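Local coordinates for protein glutamate--tRNA ligase (Elizabethkingia anophelis, PDB 6B1Z) that probably attaches glutamate to its cognate tRNA at the expense of ATP, as a class I glutamyl-tRNA synthetase, at residues A[26-34]-A[307-316]; A[277-285]-A[294-302]. All blocks are in the same frame, centred on the assembly; numbering follows the deposited sequence.

Contact 1. Residues A[26-34]-A[307-316]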
loop_
_atom_site.group_PDB
_atom_site.type_symbol
_atom_site.label_atom_id
_atom_site.label_comp_id
_atom_site.label_asym_id
_atom_site.label_seq_id
_atom_site.Cartn_x
_atom_site.Cartn_y
_atom_site.Cartn_z
ATOM N N LEU A 26 -2.644 -0.077 2.379
ATOM C CA LEU A 26 -1.925 1.140 2.005
ATOM C C LEU A 26 -1.457 1.918 3.230
ATOM O O LEU A 26 -0.338 2.444 3.249
ATOM C CB LEU A 26 -2.804 2.013 1.118
ATOM C CG LEU A 26 -2.121 2.845 0.044
ATOM C CD1 LEU A 26 -1.344 1.951 -0.917
ATOM C CD2 LEU A 26 -3.182 3.634 -0.702
ATOM N N GLY A 27 -2.297 2.006 4.264
ATOM C CA GLY A 27 -1.867 2.663 5.489
ATOM C C GLY A 27 -0.630 2.028 6.095
ATOM O O GLY A 27 0.251 2.724 6.604
ATOM N N GLY A 28 -0.539 0.693 6.048
ATOM C CA GLY A 28 0.628 0.029 6.601
ATOM C C GLY A 28 1.885 0.256 5.781
ATOM O O GLY A 28 2.970 0.429 6.331
ATOM N N VAL A 29 1.749 0.271 4.452
ATOM C CA VAL A 29 2.876 0.611 3.589
ATOM C C VAL A 29 3.383 2.005 3.909
ATOM O O VAL A 29 4.598 2.235 3.986
ATOM C CB VAL A 29 2.462 0.506 2.113
ATOM C CG1 VAL A 29 3.595 1.012 1.196
ATOM C CG2 VAL A 29 2.082 -0.935 1.778
ATOM N N ARG A 30 2.458 2.955 4.098
ATOM C CA ARG A 30 2.866 4.330 4.403
ATOM C C ARG A 30 3.593 4.414 5.734
ATOM O O ARG A 30 4.607 5.119 5.847
ATOM C CB ARG A 30 1.676 5.283 4.392
ATOM C CG ARG A 30 2.122 6.764 4.498
ATOM C CD ARG A 30 0.982 7.740 4.644
ATOM N NE ARG A 30 0.159 7.421 5.804
ATOM C CZ ARG A 30 -0.985 8.025 6.095
ATOM N NH1 ARG A 30 -1.438 9.033 5.349
ATOM N NH2 ARG A 30 -1.670 7.617 7.151
ATOM N N THR A 31 3.089 3.717 6.754
ATOM C CA THR A 31 3.769 3.717 8.045
ATOM C C THR A 31 5.179 3.160 7.920
ATOM O O THR A 31 6.147 3.759 8.415
ATOM C CB THR A 31 2.955 2.926 9.064
ATOM O OG1 THR A 31 1.738 3.638 9.323
ATOM C CG2 THR A 31 3.762 2.780 10.370
ATOM N N ALA A 32 5.321 2.012 7.243
ATOM C CA ALA A 32 6.646 1.447 7.020
ATOM C C ALA A 32 7.552 2.424 6.275
ATOM O O ALA A 32 8.725 2.575 6.630
ATOM C CB ALA A 32 6.534 0.129 6.236
ATOM N N LEU A 33 7.023 3.099 5.247
ATOM C CA LEU A 33 7.822 4.054 4.488
ATOM C C LEU A 33 8.301 5.197 5.365
ATOM O O LEU A 33 9.480 5.572 5.318
ATOM C CB LEU A 33 7.018 4.591 3.302
ATOM C CG LEU A 33 7.695 5.722 2.526
ATOM C CD1 LEU A 33 8.971 5.261 1.811
ATOM C CD2 LEU A 33 6.724 6.319 1.538
ATOM N N TYR A 34 7.398 5.773 6.167
ATOM C CA TYR A 34 7.813 6.891 7.011
ATOM C C TYR A 34 8.807 6.441 8.085
ATOM O O TYR A 34 9.726 7.201 8.424
ATOM C CB TYR A 34 6.583 7.587 7.616
ATOM C CG TYR A 34 5.734 8.398 6.635
ATOM C CD1 TYR A 34 6.114 8.590 5.299
ATOM C CD2 TYR A 34 4.543 8.974 7.051
ATOM C CE1 TYR A 34 5.316 9.331 4.424
ATOM C CE2 TYR A 34 3.748 9.722 6.184
ATOM C CZ TYR A 34 4.133 9.893 4.876
ATOM O OH TYR A 34 3.339 10.636 4.048
ATOM N N PHE A 307 4.778 3.674 -7.276
ATOM C CA PHE A 307 3.918 3.323 -6.153
ATOM C C PHE A 307 4.369 4.001 -4.861
ATOM O O PHE A 307 3.556 4.625 -4.165
ATOM C CB PHE A 307 3.905 1.805 -5.991
ATOM C CG PHE A 307 3.134 1.331 -4.780
ATOM C CD1 PHE A 307 1.761 1.501 -4.714
ATOM C CD2 PHE A 307 3.796 0.704 -3.731
ATOM C CE1 PHE A 307 1.045 1.057 -3.598
ATOM C CE2 PHE A 307 3.104 0.254 -2.611
ATOM C CZ PHE A 307 1.730 0.423 -2.550
ATOM N N ILE A 308 5.658 3.882 -4.516
ATOM C CA ILE A 308 6.087 4.413 -3.226
ATOM C C ILE A 308 6.168 5.942 -3.253
ATOM O O ILE A 308 5.928 6.595 -2.228
ATOM C CB ILE A 308 7.397 3.728 -2.784
ATOM C CG1 ILE A 308 7.550 3.853 -1.262
ATOM C CG2 ILE A 308 8.604 4.266 -3.571
ATOM C CD1 ILE A 308 6.420 3.159 -0.484
ATOM N N ASN A 309 6.428 6.545 -4.422
ATOM C CA ASN A 309 6.327 7.998 -4.552
ATOM C C ASN A 309 4.896 8.460 -4.255
ATOM O O ASN A 309 4.682 9.454 -3.541
ATOM C CB ASN A 309 6.786 8.394 -5.976
ATOM C CG ASN A 309 7.158 9.882 -6.135
ATOM O OD1 ASN A 309 7.817 10.248 -7.112
ATOM N ND2 ASN A 309 6.695 10.746 -5.229
ATOM N N MET A 310 3.909 7.740 -4.789
ATOM C CA MET A 310 2.509 8.083 -4.542
ATOM C C MET A 310 2.169 7.957 -3.057
ATOM O O MET A 310 1.547 8.854 -2.464
ATOM C CB MET A 310 1.619 7.176 -5.396
ATOM C CG MET A 310 0.110 7.374 -5.192
ATOM S SD MET A 310 -0.569 6.464 -3.780
ATOM C CE MET A 310 -0.446 4.786 -4.354
ATOM N N VAL A 311 2.594 6.856 -2.435
ATOM C CA VAL A 311 2.256 6.631 -1.029
ATOM C C VAL A 311 2.876 7.702 -0.146
ATOM O O VAL A 311 2.235 8.206 0.787
ATOM C CB VAL A 311 2.691 5.213 -0.607
ATOM C CG1 VAL A 311 2.511 5.035 0.917
ATOM C CG2 VAL A 311 1.848 4.159 -1.340
ATOM N N ALA A 312 4.121 8.092 -0.439
ATOM C CA ALA A 312 4.800 9.106 0.363
ATOM C C ALA A 312 4.025 10.409 0.409
ATOM O O ALA A 312 4.011 11.093 1.436
ATOM C CB ALA A 312 6.199 9.366 -0.207
ATOM N N MET A 313 3.382 10.775 -0.696
ATOM C CA MET A 313 2.727 12.066 -0.784
ATOM C C MET A 313 1.327 12.066 -0.184
ATOM O O MET A 313 0.636 13.085 -0.283
ATOM C CB MET A 313 2.699 12.522 -2.249
ATOM C CG MET A 313 4.102 12.674 -2.845
ATOM S SD MET A 313 5.226 13.635 -1.786
ATOM C CE MET A 313 6.736 13.540 -2.746
ATOM N N LEU A 314 0.899 10.960 0.433
ATOM C CA LEU A 314 -0.370 10.920 1.171
ATOM C C LEU A 314 -0.159 11.550 2.547
ATOM O O LEU A 314 -0.113 10.889 3.590
ATOM C CB LEU A 314 -0.891 9.487 1.267
ATOM C CG LEU A 314 -1.300 8.845 -0.063
ATOM C CD1 LEU A 314 -1.644 7.382 0.139
ATOM C CD2 LEU A 314 -2.480 9.591 -0.692
ATOM N N GLY A 315 -0.071 12.880 2.552
ATOM C CA GLY A 315 0.043 13.631 3.783
ATOM C C GLY A 315 1.401 14.236 4.037
ATOM O O GLY A 315 1.595 14.861 5.084
ATOM N N TRP A 316 2.353 14.072 3.127
ATOM C CA TRP A 316 3.639 14.738 3.231
ATOM C C TRP A 316 3.845 15.504 1.941
ATOM O O TRP A 316 3.582 14.974 0.861
ATOM C CB TRP A 316 4.779 13.738 3.467
ATOM C CG TRP A 316 6.172 14.326 3.360
ATOM C CD1 TRP A 316 6.729 15.280 4.166
ATOM C CD2 TRP A 316 7.184 13.967 2.408
ATOM N NE1 TRP A 316 8.018 15.549 3.763
ATOM C CE2 TRP A 316 8.320 14.757 2.685
ATOM C CE3 TRP A 316 7.235 13.061 1.344
ATOM C CZ2 TRP A 316 9.495 14.663 1.940
ATOM C CZ3 TRP A 316 8.399 12.972 0.602
ATOM C CH2 TRP A 316 9.513 13.770 0.902
#
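Val311 places CG1 trans to its own N (chi1 172°), which carries that methyl onto the backbone of Arg30, 3.6 Å from Arg30 CA. Around this point two helices of the class I synthetase catalytic domain cross almost perpendicularly (88°), their axes 9.7 Å apart; helix 26-34 starts within HLGG, the local version of the family's HIGH signature. Val311 CG2 faces Leu26 CD1, and Leu26 CD1 in turn lies 3.7 Å from Phe307 CE1. Val29 CG1 touches both Phe307 CE2 and Ile308 CD1. Farther along, Leu33 and Ile308 meet tip to tip, with Leu33 CD1 3.7 Å from Ile308 CG1, while Leu33 CD2 packs on Ala312 CB. Ile73 of helix 62-73 touches Val29, Phe307 and Ile308, so a third helix closes this apolar cluster.

The polar bonds gather where helix 307-312 ends. Arg30 runs extended as far as a bend at chi3 (57°), which turns NH1 onto Leu314 O at 2.9 Å; its NH2 is bonded to Ser257 O, so two backbone carbonyls fix the guanidinium. The Tyr34 ring lays one face over Arg30 CG, flanking the aliphatic part of the arginine. Tyr34 OH meets the last helical residue, donating to Ala312 O at 2.7 Å from above the carbonyl plane, with that oxygen near the plane of the tyrosine ring.

Contact 2. Residues A[277-285]-A[294-302]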
loop_
_atom_site.group_PDB
_atom_site.type_symbol
_atom_site.label_atom_id
_atom_site.label_comp_id
_atom_site.label_asym_id
_atom_site.label_seq_id
_atom_site.Cartn_x
_atom_site.Cartn_y
_atom_site.Cartn_z
ATOM N N GLY A 277 -12.202 0.342 -8.820
ATOM C CA GLY A 277 -11.259 -0.333 -9.691
ATOM C C GLY A 277 -9.793 0.004 -9.491
ATOM O O GLY A 277 -9.076 0.270 -10.461
ATOM N N PHE A 278 -9.322 0.004 -8.253
ATOM C CA PHE A 278 -7.898 0.093 -7.986
ATOM C C PHE A 278 -7.551 -0.918 -6.904
ATOM O O PHE A 278 -8.422 -1.337 -6.130
ATOM C CB PHE A 278 -7.449 1.511 -7.579
ATOM C CG PHE A 278 -8.177 2.080 -6.385
ATOM C CD1 PHE A 278 -7.763 1.781 -5.090
ATOM C CD2 PHE A 278 -9.237 2.957 -6.557
ATOM C CE1 PHE A 278 -8.426 2.315 -3.993
ATOM C CE2 PHE A 278 -9.900 3.496 -5.467
ATOM C CZ PHE A 278 -9.491 3.173 -4.179
ATOM N N PRO A 279 -6.300 -1.356 -6.846
ATOM C CA PRO A 279 -5.920 -2.361 -5.856
ATOM C C PRO A 279 -5.787 -1.740 -4.475
ATOM O O PRO A 279 -5.694 -0.520 -4.302
ATOM C CB PRO A 279 -4.574 -2.889 -6.373
ATOM C CG PRO A 279 -4.038 -1.816 -7.239
ATOM C CD PRO A 279 -5.199 -1.027 -7.771
ATOM N N VAL A 280 -5.805 -2.610 -3.475
ATOM C CA VAL A 280 -5.676 -2.162 -2.097
ATOM C C VAL A 280 -4.462 -2.745 -1.390
ATOM O O VAL A 280 -4.053 -2.199 -0.351
ATOM C CB VAL A 280 -6.958 -2.459 -1.294
ATOM C CG1 VAL A 280 -8.099 -1.583 -1.801
ATOM C CG2 VAL A 280 -7.320 -3.934 -1.381
ATOM N N PHE A 281 -3.844 -3.797 -1.919
ATOM C CA PHE A 281 -2.663 -4.394 -1.309
ATOM C C PHE A 281 -1.470 -4.269 -2.253
ATOM O O PHE A 281 -1.656 -4.263 -3.474
ATOM C CB PHE A 281 -2.925 -5.875 -0.999
ATOM C CG PHE A 281 -4.210 -6.115 -0.249
ATOM C CD1 PHE A 281 -4.525 -5.371 0.880
ATOM C CD2 PHE A 281 -5.110 -7.071 -0.695
ATOM C CE1 PHE A 281 -5.712 -5.597 1.571
ATOM C CE2 PHE A 281 -6.301 -7.302 -0.011
ATOM C CZ PHE A 281 -6.596 -6.560 1.120
ATOM N N PRO A 282 -0.237 -4.166 -1.735
ATOM C CA PRO A 282 0.914 -4.059 -2.654
ATOM C C PRO A 282 1.104 -5.287 -3.530
ATOM O O PRO A 282 1.472 -5.150 -4.705
ATOM C CB PRO A 282 2.106 -3.830 -1.705
ATOM C CG PRO A 282 1.649 -4.402 -0.374
ATOM C CD PRO A 282 0.172 -4.086 -0.317
ATOM N N LEU A 283 0.848 -6.485 -2.993
ATOM C CA LEU A 283 1.050 -7.746 -3.691
ATOM C C LEU A 283 -0.237 -8.554 -3.654
ATOM O O LEU A 283 -1.096 -8.352 -2.790
ATOM C CB LEU A 283 2.177 -8.572 -3.047
ATOM C CG LEU A 283 3.431 -7.848 -2.573
ATOM C CD1 LEU A 283 4.375 -8.830 -1.869
ATOM C CD2 LEU A 283 4.146 -7.189 -3.733
ATOM N N ASN A 284 -0.341 -9.499 -4.592
ATOM C CA ASN A 284 -1.438 -10.460 -4.598
ATOM C C ASN A 284 -1.650 -11.065 -3.215
ATOM O O ASN A 284 -0.692 -11.486 -2.561
ATOM C CB ASN A 284 -1.136 -11.588 -5.584
ATOM C CG ASN A 284 -1.580 -11.281 -6.994
ATOM O OD1 ASN A 284 -1.806 -10.133 -7.354
ATOM N ND2 ASN A 284 -1.703 -12.323 -7.806
ATOM N N PHE A 285 -2.907 -11.113 -2.776
ATOM C CA PHE A 285 -3.272 -11.829 -1.554
ATOM C C PHE A 285 -4.471 -12.727 -1.811
ATOM O O PHE A 285 -5.537 -12.246 -2.208
ATOM C CB PHE A 285 -3.589 -10.868 -0.412
ATOM C CG PHE A 285 -4.000 -11.570 0.850
ATOM C CD1 PHE A 285 -3.065 -12.256 1.610
ATOM C CD2 PHE A 285 -5.326 -11.568 1.257
ATOM C CE1 PHE A 285 -3.445 -12.922 2.773
ATOM C CE2 PHE A 285 -5.716 -12.229 2.421
ATOM C CZ PHE A 285 -4.772 -12.905 3.177
ATOM N N SER A 294 -7.089 -11.104 -4.324
ATOM C CA SER A 294 -7.064 -9.673 -4.606
ATOM C C SER A 294 -5.748 -9.338 -5.307
ATOM O O SER A 294 -4.666 -9.585 -4.760
ATOM C CB SER A 294 -7.220 -8.874 -3.311
ATOM O OG SER A 294 -7.194 -7.477 -3.549
ATOM N N ALA A 295 -5.836 -8.783 -6.520
ATOM C CA ALA A 295 -4.637 -8.480 -7.294
ATOM C C ALA A 295 -3.919 -7.273 -6.702
ATOM O O ALA A 295 -4.543 -6.255 -6.394
ATOM C CB ALA A 295 -5.000 -8.217 -8.758
ATOM N N GLY A 296 -2.609 -7.392 -6.527
ATOM C CA GLY A 296 -1.850 -6.317 -5.922
ATOM C C GLY A 296 -1.446 -5.232 -6.917
ATOM O O GLY A 296 -1.530 -5.395 -8.138
ATOM N N TYR A 297 -0.996 -4.103 -6.359
ATOM C CA TYR A 297 -0.396 -3.050 -7.178
ATOM C C TYR A 297 0.684 -3.615 -8.092
ATOM O O TYR A 297 0.742 -3.292 -9.287
ATOM C CB TYR A 297 0.195 -1.948 -6.293
ATOM C CG TYR A 297 -0.814 -0.927 -5.792
ATOM C CD1 TYR A 297 -1.550 -1.151 -4.634
ATOM C CD2 TYR A 297 -1.011 0.266 -6.480
ATOM C CE1 TYR A 297 -2.459 -0.210 -4.168
ATOM C CE2 TYR A 297 -1.912 1.204 -6.024
ATOM C CZ TYR A 297 -2.644 0.950 -4.883
ATOM O OH TYR A 297 -3.541 1.887 -4.422
ATOM N N ARG A 298 1.557 -4.471 -7.544
ATOM C CA ARG A 298 2.655 -5.009 -8.346
ATOM C C ARG A 298 2.128 -5.770 -9.560
ATOM O O ARG A 298 2.554 -5.527 -10.696
ATOM C CB ARG A 298 3.547 -5.911 -7.487
ATOM C CG ARG A 298 4.695 -6.550 -8.289
ATOM C CD ARG A 298 5.495 -7.543 -7.452
ATOM N NE ARG A 298 4.649 -8.638 -6.984
ATOM C CZ ARG A 298 5.069 -9.609 -6.178
ATOM N NH1 ARG A 298 6.332 -9.625 -5.775
ATOM N NH2 ARG A 298 4.229 -10.551 -5.777
ATOM N N GLU A 299 1.183 -6.676 -9.342
ATOM C CA GLU A 299 0.695 -7.511 -10.428
ATOM C C GLU A 299 -0.182 -6.735 -11.401
ATOM O O GLU A 299 -0.291 -7.136 -12.568
ATOM C CB GLU A 299 -0.059 -8.705 -9.852
ATOM C CG GLU A 299 0.845 -9.694 -9.096
ATOM C CD GLU A 299 1.039 -9.352 -7.614
ATOM O OE1 GLU A 299 0.752 -8.210 -7.195
ATOM O OE2 GLU A 299 1.454 -10.258 -6.852
ATOM N N GLU A 300 -0.787 -5.631 -10.955
ATOM C CA GLU A 300 -1.553 -4.761 -11.842
ATOM C C GLU A 300 -0.664 -3.849 -12.673
ATOM O O GLU A 300 -1.184 -3.076 -13.486
ATOM C CB GLU A 300 -2.546 -3.914 -11.032
ATOM C CG GLU A 300 -3.729 -4.717 -10.499
ATOM C CD GLU A 300 -4.585 -5.303 -11.611
ATOM O OE1 GLU A 300 -4.933 -4.561 -12.548
ATOM O OE2 GLU A 300 -4.894 -6.511 -11.560
ATOM N N GLY A 301 0.653 -3.921 -12.517
ATOM C CA GLY A 301 1.552 -3.164 -13.366
ATOM C C GLY A 301 2.035 -1.843 -12.809
ATOM O O GLY A 301 2.636 -1.060 -13.558
ATOM N N TYR A 302 1.813 -1.573 -11.523
ATOM C CA TYR A 302 2.361 -0.358 -10.925
ATOM C C TYR A 302 3.850 -0.544 -10.676
ATOM O O TYR A 302 4.279 -1.576 -10.154
ATOM C CB TYR A 302 1.632 -0.000 -9.620
ATOM C CG TYR A 302 0.240 0.554 -9.839
ATOM C CD1 TYR A 302 -0.852 -0.293 -10.010
ATOM C CD2 TYR A 302 0.016 1.934 -9.869
ATOM C CE1 TYR A 302 -2.129 0.203 -10.198
ATOM C CE2 TYR A 302 -1.277 2.443 -10.063
ATOM C CZ TYR A 302 -2.329 1.575 -10.237
ATOM O OH TYR A 302 -3.604 2.066 -10.436
HETATM O O HOH W 1 -5.193 1.197 -2.405
HETATM O O HOH W 2 -5.306 -5.584 -4.001
#
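Pro279 sets CG squarely over one face of the Tyr297 ring, 3.5 Å from its centroid, in a CH-pi contact. Water 1 bridges the pair, hydrogen-bonded to both Pro279 O and Tyr297 OH, and water 2 links Val280 N to Ser294 OG and Ala295 O. Next to the proline the two backbones bond directly: Tyr297 N donates to Phe281 O at 3.0 Å, and Arg298 N to Pro282 O in a nearly straight bond (173°). Gly296 passes tightly against the opposing chain, its CA 3.6 Å from Leu283 C.

Asn284 and Glu299 bind each other's segment. Asn284 OD1 takes Gly296 N in the plane of its carbonyl, and the amide lies stacked on the Glu299 carboxylate, their planes 12° apart. The bend of Glu299 at chi2 (88°) turns the carboxylate back to Asn284, where OE2 accepts Asn284 N at 3.0 Å; Arg298 NH2 reaches the same oxygen from the opposite face, forming a salt bridge. Leu283 CD2 lies over the centre of one guanidinium face, 3.6 Å from Arg298 CZ, and Arg298 NH1 forms a salt bridge with Glu68 of helix 62-73.

Phe285 and Ser294 form a single antiparallel hydrogen-bonded pair, each bonding the other's backbone, with Ser294 N to Phe285 O at 2.9 Å. The whole is the base of a beta-hairpin excursion that follows helix 270-276, which starts in KLSKR, this enzyme's counterpart of the class I KMSKS motif.

In the fold
Along the chain the order is 26-34, 277-285, 294-302, 307-316, so contact 2 falls entirely between the two halves of contact 1. Their centres lie about 15 Å apart, both in the catalytic domain and close to the centre of the molecule. They share a wall: Phe307 CE1 packs 3.5 Å from Tyr297 CG, Val29 touches Pro282 and Leu26 touches Tyr297. Helix 62-73 borders both. Contact 1 joins the helix of the HIGH signature to helix 304-312, while contact 2 pins the hairpin base that leads from the KMSKS-like region into that helix. The two pack against each other beside the HIGH-like helix, a position consistent with setting the path of the chain after the KMSKS-like region.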